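Local coordinates for inositol monophosphatase family protein (Staphylococcus aureus subsp. aureus MSSA476, PDB 4I3Y) that probably hydrolyses inositol monophosphate to inositol and phosphate in a magnesium-dependent reaction inhibited by lithium, at residues A[231-236]-A[259-264]; A[245-250]-A[255-260]; A[236-239]-A[243-246]. All blocks are in the same frame, centred on the assembly; numbering follows the deposited sequence.

Contact 1: A[231-236]-A[259-264]; sequences TTLDGK and KILNAN
L233 and L261 mark the closest approach of the two backbones, their CA atoms 7.6 Å apart, where the type I turn T232–G235 at the end of strand 229-232 comes up beside the last turn of helix 254-262. Positive phi at G235 (71°) suits glycine in the last position of this turn, and the T232 hydroxyl takes up the backbone N of K236 and, weakly, that of D234. Across the gap the contact has an apolar and a polar half. In the apolar half, methyl CD2 of L233 meets CD1 of L261 at 3.5 Å, the two branched side chains running at a slant to each other. L233 also packs on I247 of the neighbouring strand and on P245 and Y267, linking the sheet to the helix. The polar half belongs to N262. With CG beside its backbone N (chi1 -69°), its amide reaches the turn, and ND2 donates to O of L233 over 2.8 Å. That bond is almost straight, 175° at the hydrogen; the acceptor lies in the amide plane of N262, and the donor comes nearly head-on to the carbonyl. A water donates to OD1 of N262 at 2.6 Å and to OD1 of D234 at 2.9 Å. Both ends of the N262 amide are therefore engaged, which helps to set its orientation: the NH2 satisfies a turn carbonyl, while the oxygen faces the D234 carboxylate through a water that donates to both.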
loop_
_atom_site.group_PDB
_atom_site.type_symbol
_atom_site.label_atom_id
_atom_site.label_comp_id
_atom_site.label_asym_id
_atom_site.label_seq_id
_atom_site.Cartn_x
_atom_site.Cartn_y
_atom_site.Cartn_z
ATOM N N THR A 231 19.655 10.890 -2.549
ATOM C CA THR A 231 20.437 12.029 -2.036
ATOM C C THR A 231 19.857 12.544 -0.705
ATOM O O THR A 231 18.756 12.157 -0.248
ATOM C CB THR A 231 20.412 13.216 -3.044
ATOM O OG1 THR A 231 19.091 13.797 -3.104
ATOM C CG2 THR A 231 20.821 12.787 -4.438
ATOM N N THR A 232 20.598 13.426 -0.064
ATOM C CA THR A 232 20.050 14.163 1.055
ATOM C C THR A 232 19.057 15.185 0.423
ATOM O O THR A 232 18.992 15.361 -0.806
ATOM C CB THR A 232 21.151 14.945 1.784
ATOM O OG1 THR A 232 21.557 16.004 0.925
ATOM C CG2 THR A 232 22.363 14.043 2.092
ATOM N N LEU A 233 18.270 15.850 1.247
ATOM C CA LEU A 233 17.248 16.717 0.700
ATOM C C LEU A 233 17.897 18.048 0.235
ATOM O O LEU A 233 17.231 18.927 -0.349
ATOM C CB LEU A 233 16.114 16.897 1.698
ATOM C CG LEU A 233 15.372 15.618 2.089
ATOM C CD1 LEU A 233 14.336 15.911 3.171
ATOM C CD2 LEU A 233 14.680 14.943 0.920
ATOM N N ASP A 234 19.209 18.151 0.480
ATOM C CA ASP A 234 20.095 19.196 -0.084
ATOM C C ASP A 234 20.747 18.781 -1.385
ATOM O O ASP A 234 21.629 19.465 -1.881
ATOM C CB ASP A 234 21.214 19.456 0.893
ATOM C CG ASP A 234 20.840 20.438 1.952
ATOM O OD1 ASP A 234 19.765 21.056 1.906
ATOM O OD2 ASP A 234 21.657 20.606 2.858
ATOM N N GLY A 235 20.356 17.628 -1.905
ATOM C CA GLY A 235 20.993 17.029 -3.079
ATOM C C GLY A 235 22.409 16.433 -2.935
ATOM O O GLY A 235 23.036 16.151 -3.944
ATOM N N LYS A 236 22.880 16.172 -1.715
ATOM C CA LYS A 236 24.227 15.675 -1.517
ATOM C C LYS A 236 24.254 14.149 -1.351
ATOM O O LYS A 236 23.202 13.515 -1.216
ATOM C CB LYS A 236 24.871 16.374 -0.292
ATOM C CG LYS A 236 25.584 17.693 -0.601
ATOM C CD LYS A 236 24.699 18.836 -0.154
ATOM C CE LYS A 236 24.922 19.206 1.311
ATOM N NZ LYS A 236 25.947 20.285 1.457
ATOM N N LYS A 259 13.362 20.906 -5.096
ATOM C CA LYS A 259 13.114 22.340 -5.110
ATOM C C LYS A 259 11.787 22.668 -4.369
ATOM O O LYS A 259 11.744 23.599 -3.570
ATOM C CB LYS A 259 13.246 22.925 -6.517
ATOM C CG LYS A 259 11.956 22.925 -7.289
ATOM C CD LYS A 259 11.670 24.297 -7.936
ATOM C CE LYS A 259 10.826 24.112 -9.219
ATOM N NZ LYS A 259 9.644 23.239 -8.946
ATOM N N ILE A 260 10.736 21.873 -4.572
ATOM C CA ILE A 260 9.507 21.995 -3.720
ATOM C C ILE A 260 9.796 21.871 -2.207
ATOM O O ILE A 260 9.274 22.622 -1.384
ATOM C CB ILE A 260 8.418 20.982 -4.104
ATOM C CG1 ILE A 260 7.882 21.281 -5.483
ATOM C CG2 ILE A 260 7.223 21.063 -3.167
ATOM C CD1 ILE A 260 7.104 20.107 -6.082
ATOM N N LEU A 261 10.582 20.874 -1.808
ATOM C CA LEU A 261 10.852 20.677 -0.391
ATOM C C LEU A 261 11.578 21.888 0.217
ATOM O O LEU A 261 11.442 22.160 1.411
ATOM C CB LEU A 261 11.751 19.418 -0.178
ATOM C CG LEU A 261 11.065 18.051 -0.254
ATOM C CD1 LEU A 261 12.119 16.948 -0.404
ATOM C CD2 LEU A 261 10.131 17.798 0.919
ATOM N N ASN A 262 12.444 22.518 -0.559
ATOM C CA ASN A 262 13.329 23.517 -0.021
ATOM C C ASN A 262 12.751 24.968 -0.198
ATOM O O ASN A 262 13.286 25.921 0.385
ATOM C CB ASN A 262 14.730 23.367 -0.635
ATOM C CG ASN A 262 15.440 22.092 -0.169
ATOM O OD1 ASN A 262 15.495 21.796 1.038
ATOM N ND2 ASN A 262 15.999 21.335 -1.112
ATOM N N ALA A 263 11.678 25.109 -0.991
ATOM C CA ALA A 263 11.011 26.403 -1.252
ATOM C C ALA A 263 10.496 26.999 0.012
ATOM O O ALA A 263 10.230 26.272 0.981
ATOM C CB ALA A 263 9.847 26.224 -2.244
ATOM N N ASN A 264 10.307 28.325 0.003
ATOM C CA ASN A 264 9.593 29.032 1.074
ATOM C C ASN A 264 10.147 28.809 2.498
ATOM O O ASN A 264 9.400 28.786 3.437
ATOM C CB ASN A 264 8.090 28.687 1.045
ATOM C CG ASN A 264 7.463 28.910 -0.321
ATOM O OD1 ASN A 264 7.752 29.908 -1.000
ATOM N ND2 ASN A 264 6.621 27.962 -0.745
HETATM O O HOH W 1 17.071 20.512 2.675
#

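Contact 2: A[245-250]-A[255-260]; sequences PFIISN and ETVLKI
I247 of strand 246-249 faces L258 of helix 254-262 with their CA atoms 8.3 Å apart, a spacing bridged entirely by aliphatic side chains. I247 supplies both points of touch from the strand, one for each of its branches. Its longer branch, with CG1 lying anti to the backbone N (chi1 176°) and chi2 at 163°, is an extended arm that brings CD1 to the helix, 3.5 Å from CG1 of V257; CB of V257 is the next atom, 3.8 Å from the same CD1. The shorter branch, methyl CG2, turns to the other helical residue and lies 3.9 Å from CD2 of L258. V257 directs its CB at the strand, whereas L258 leaves the helix at a slant and touches only with the end of its side chain. One isoleucine thus spans two successive helix positions, and all three residues are buried. Around this contact the helix lies against a face of the five-stranded mixed sheet: V257 also touches I207 on strand 205-208, and L258 touches T231 on strand 229-232. These two strands are the neighbours of 246-249 in the sheet, while I260 further along the helix packs on helix 172-181.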
loop_
_atom_site.group_PDB
_atom_site.type_symbol
_atom_site.label_atom_id
_atom_site.label_comp_id
_atom_site.label_asym_id
_atom_site.label_seq_id
_atom_site.Cartn_x
_atom_site.Cartn_y
_atom_site.Cartn_z
ATOM N N PRO A 245 18.192 13.260 6.236
ATOM C CA PRO A 245 16.976 13.450 5.493
ATOM C C PRO A 245 17.254 13.034 4.042
ATOM O O PRO A 245 18.306 13.393 3.497
ATOM C CB PRO A 245 16.750 14.984 5.617
ATOM C CG PRO A 245 17.317 15.325 6.989
ATOM C CD PRO A 245 18.579 14.496 6.954
ATOM N N PHE A 246 16.355 12.266 3.434
ATOM C CA PHE A 246 16.683 11.641 2.173
ATOM C C PHE A 246 15.536 11.532 1.234
ATOM O O PHE A 246 14.382 11.534 1.640
ATOM C CB PHE A 246 17.376 10.233 2.390
ATOM C CG PHE A 246 16.551 9.030 1.960
ATOM C CD1 PHE A 246 17.065 8.115 1.028
ATOM C CD2 PHE A 246 15.247 8.792 2.467
ATOM C CE1 PHE A 246 16.305 7.015 0.609
ATOM C CE2 PHE A 246 14.509 7.680 2.067
ATOM C CZ PHE A 246 15.006 6.807 1.118
ATOM N N ILE A 247 15.877 11.458 -0.059
ATOM C CA ILE A 247 14.955 11.151 -1.105
ATOM C C ILE A 247 15.535 9.998 -1.946
ATOM O O ILE A 247 16.726 9.955 -2.196
ATOM C CB ILE A 247 14.702 12.385 -2.019
ATOM C CG1 ILE A 247 13.781 11.996 -3.186
ATOM C CG2 ILE A 247 16.048 12.972 -2.527
ATOM C CD1 ILE A 247 13.118 13.177 -3.931
ATOM N N ILE A 248 14.724 9.013 -2.293
ATOM C CA ILE A 248 15.042 8.146 -3.459
ATOM C C ILE A 248 14.059 8.506 -4.593
ATOM O O ILE A 248 12.843 8.574 -4.356
ATOM C CB ILE A 248 15.043 6.646 -3.105
ATOM C CG1 ILE A 248 15.493 5.832 -4.341
ATOM C CG2 ILE A 248 13.691 6.227 -2.476
ATOM C CD1 ILE A 248 15.806 4.404 -3.947
ATOM N N SER A 249 14.571 8.775 -5.804
ATOM C CA SER A 249 13.723 9.315 -6.870
ATOM C C SER A 249 14.096 8.849 -8.234
ATOM O O SER A 249 15.276 8.596 -8.551
ATOM C CB SER A 249 13.780 10.867 -6.844
ATOM O OG SER A 249 13.267 11.431 -8.040
ATOM N N ASN A 250 13.093 8.697 -9.072
ATOM C CA ASN A 250 13.315 8.654 -10.512
ATOM C C ASN A 250 14.210 9.863 -10.962
ATOM O O ASN A 250 14.061 10.955 -10.412
ATOM C CB ASN A 250 11.950 8.731 -11.197
ATOM C CG ASN A 250 12.011 8.378 -12.679
ATOM O OD1 ASN A 250 12.459 9.186 -13.507
ATOM N ND2 ASN A 250 11.512 7.172 -13.023
ATOM N N GLU A 255 14.910 16.678 -9.149
ATOM C CA GLU A 255 15.194 18.103 -8.923
ATOM C C GLU A 255 13.896 18.845 -8.572
ATOM O O GLU A 255 13.883 19.682 -7.677
ATOM C CB GLU A 255 15.895 18.710 -10.145
ATOM C CG GLU A 255 17.029 19.684 -9.777
ATOM C CD GLU A 255 17.269 20.759 -10.867
ATOM O OE1 GLU A 255 16.574 20.749 -11.921
ATOM O OE2 GLU A 255 18.143 21.638 -10.674
ATOM N N THR A 256 12.808 18.506 -9.256
ATOM C CA THR A 256 11.569 19.222 -9.035
ATOM C C THR A 256 11.141 18.968 -7.579
ATOM O O THR A 256 10.702 19.901 -6.907
ATOM C CB THR A 256 10.447 18.768 -9.992
ATOM O OG1 THR A 256 10.834 18.971 -11.357
ATOM C CG2 THR A 256 9.077 19.438 -9.693
ATOM N N VAL A 257 11.290 17.725 -7.079
ATOM C CA VAL A 257 10.854 17.400 -5.717
ATOM C C VAL A 257 11.700 18.130 -4.705
ATOM O O VAL A 257 11.198 18.600 -3.695
ATOM C CB VAL A 257 10.930 15.873 -5.433
ATOM C CG1 VAL A 257 10.578 15.619 -3.976
ATOM C CG2 VAL A 257 9.946 15.109 -6.355
ATOM N N LEU A 258 13.022 18.181 -4.951
ATOM C CA LEU A 258 13.926 18.837 -3.995
ATOM C C LEU A 258 13.664 20.334 -3.943
ATOM O O LEU A 258 13.775 20.983 -2.865
ATOM C CB LEU A 258 15.413 18.655 -4.383
ATOM C CG LEU A 258 16.058 17.303 -4.092
ATOM C CD1 LEU A 258 17.595 17.399 -4.246
ATOM C CD2 LEU A 258 15.729 16.874 -2.677
ATOM N N LYS A 259 13.362 20.906 -5.096
ATOM C CA LYS A 259 13.114 22.340 -5.110
ATOM C C LYS A 259 11.787 22.668 -4.369
ATOM O O LYS A 259 11.744 23.599 -3.570
ATOM C CB LYS A 259 13.246 22.925 -6.517
ATOM C CG LYS A 259 11.956 22.925 -7.289
ATOM C CD LYS A 259 11.670 24.297 -7.936
ATOM C CE LYS A 259 10.826 24.112 -9.219
ATOM N NZ LYS A 259 9.644 23.239 -8.946
ATOM N N ILE A 260 10.736 21.873 -4.572
ATOM C CA ILE A 260 9.507 21.995 -3.720
ATOM C C ILE A 260 9.796 21.871 -2.207
ATOM O O ILE A 260 9.274 22.622 -1.384
ATOM C CB ILE A 260 8.418 20.982 -4.104
ATOM C CG1 ILE A 260 7.882 21.281 -5.483
ATOM C CG2 ILE A 260 7.223 21.063 -3.167
ATOM C CD1 ILE A 260 7.104 20.107 -6.082
#

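Contact 3: A[236-239]-A[243-246]; sequences KAID and GAPF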
loop_
_atom_site.group_PDB
_atom_site.type_symbol
_atom_site.label_atom_id
_atom_site.label_comp_id
_atom_site.label_asym_id
_atom_site.label_seq_id
_atom_site.Cartn_x
_atom_site.Cartn_y
_atom_site.Cartn_z
ATOM N N LYS A 236 22.880 16.172 -1.715
ATOM C CA LYS A 236 24.227 15.675 -1.517
ATOM C C LYS A 236 24.254 14.149 -1.351
ATOM O O LYS A 236 23.202 13.515 -1.216
ATOM C CB LYS A 236 24.871 16.374 -0.292
ATOM C CG LYS A 236 25.584 17.693 -0.601
ATOM C CD LYS A 236 24.699 18.836 -0.154
ATOM C CE LYS A 236 24.922 19.206 1.311
ATOM N NZ LYS A 236 25.947 20.285 1.457
ATOM N N ALA A 237 25.453 13.554 -1.352
ATOM C CA ALA A 237 25.632 12.145 -0.931
ATOM C C ALA A 237 25.271 11.986 0.543
ATOM O O ALA A 237 25.495 12.888 1.354
ATOM C CB ALA A 237 27.062 11.676 -1.174
ATOM N N ILE A 238 24.704 10.827 0.870
ATOM C CA ILE A 238 24.359 10.468 2.225
ATOM C C ILE A 238 25.422 9.589 2.804
ATOM O O ILE A 238 25.879 8.627 2.168
ATOM C CB ILE A 238 23.024 9.653 2.257
ATOM C CG1 ILE A 238 21.911 10.430 1.531
ATOM C CG2 ILE A 238 22.652 9.265 3.679
ATOM C CD1 ILE A 238 20.814 9.561 0.966
ATOM N N ASP A 239 25.780 9.868 4.047
ATOM C CA ASP A 239 26.628 8.957 4.769
ATOM C C ASP A 239 25.827 7.701 5.167
ATOM O O ASP A 239 24.938 7.759 6.020
ATOM C CB ASP A 239 27.085 9.673 6.035
ATOM C CG ASP A 239 28.206 8.945 6.753
ATOM O OD1 ASP A 239 28.504 7.740 6.490
ATOM O OD2 ASP A 239 28.752 9.584 7.651
ATOM N N GLY A 243 22.308 8.805 9.947
ATOM C CA GLY A 243 21.121 9.322 9.180
ATOM C C GLY A 243 21.463 10.255 7.985
ATOM O O GLY A 243 22.601 10.653 7.817
ATOM N N ALA A 244 20.493 10.550 7.124
ATOM C CA ALA A 244 20.236 11.972 6.761
ATOM C C ALA A 244 18.843 12.065 6.158
ATOM O O ALA A 244 18.364 11.055 5.603
ATOM C CB ALA A 244 21.282 12.533 5.790
ATOM N N PRO A 245 18.192 13.260 6.236
ATOM C CA PRO A 245 16.976 13.450 5.493
ATOM C C PRO A 245 17.254 13.034 4.042
ATOM O O PRO A 245 18.306 13.393 3.497
ATOM C CB PRO A 245 16.750 14.984 5.617
ATOM C CG PRO A 245 17.317 15.325 6.989
ATOM C CD PRO A 245 18.579 14.496 6.954
ATOM N N PHE A 246 16.355 12.266 3.434
ATOM C CA PHE A 246 16.683 11.641 2.173
ATOM C C PHE A 246 15.536 11.532 1.234
ATOM O O PHE A 246 14.382 11.534 1.640
ATOM C CB PHE A 246 17.376 10.233 2.390
ATOM C CG PHE A 246 16.551 9.030 1.960
ATOM C CD1 PHE A 246 17.065 8.115 1.028
ATOM C CD2 PHE A 246 15.247 8.792 2.467
ATOM C CE1 PHE A 246 16.305 7.015 0.609
ATOM C CE2 PHE A 246 14.509 7.680 2.067
ATOM C CZ PHE A 246 15.006 6.807 1.118
#
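I238 has the most surface buried in this contact and touches A244 through CG2 and F246 through CD1. The backbones pass with the CA atoms of I238 and A244 6.3 Å apart; both residues lie in loop, and F246 opens strand 246-249. Methyl CG2 of I238, anti to the backbone N, points across the gap and sits 4.1 Å from CB of A244, the methyl that A244 turns toward it. The other arm runs through CG1 beside the backbone N (chi1 -54°) and ends in CD1, which rests 3.8 Å from CB of F246. The same methyl is 4.0 Å from CD1 of F246, meeting the ring at its edge, near the ring plane, and not over a face. I238 therefore packs against CB and the near ring edge of F246, and the rest of the ring leads away from it. G243 adds backbone surface, its carbonyl O lying 4.4 Å from CG2 of I238. At the exposed border D239 accepts a hydrogen bond through OD1 from the backbone N of L241. The whole contact belongs to the connection between strands 229-232 and 246-249, sheet neighbours that run antiparallel. I238 and F246 both pack on M230 of strand 229-232 and on I216 of helix 213-216; I238 also touches T232, while F246 touches H206 and N208 on strand 205-208.

Overall arrangement
Along the chain, strand 229-232 leads into the turn of contact 1, then through the connection of contact 3 into strand 246-249 and finally helix 254-262, on which contacts 1 and 2 both end. The centres of contacts 1 and 2 lie about 6 Å apart, while the centre of contact 3 is about 11 Å and 12 Å from those of contacts 1 and 2. The antiparallel strands are joined where O of T231 and N of I247 lie 3.0 Å apart, probably hydrogen-bonded. Contacts 1 and 3 share K236, contacts 2 and 3 share P245 and F246. Together they join strand 229-232, outermost in this chain's five-stranded sheet, its connection to 246-249 and the last helix, which packs on that sheet.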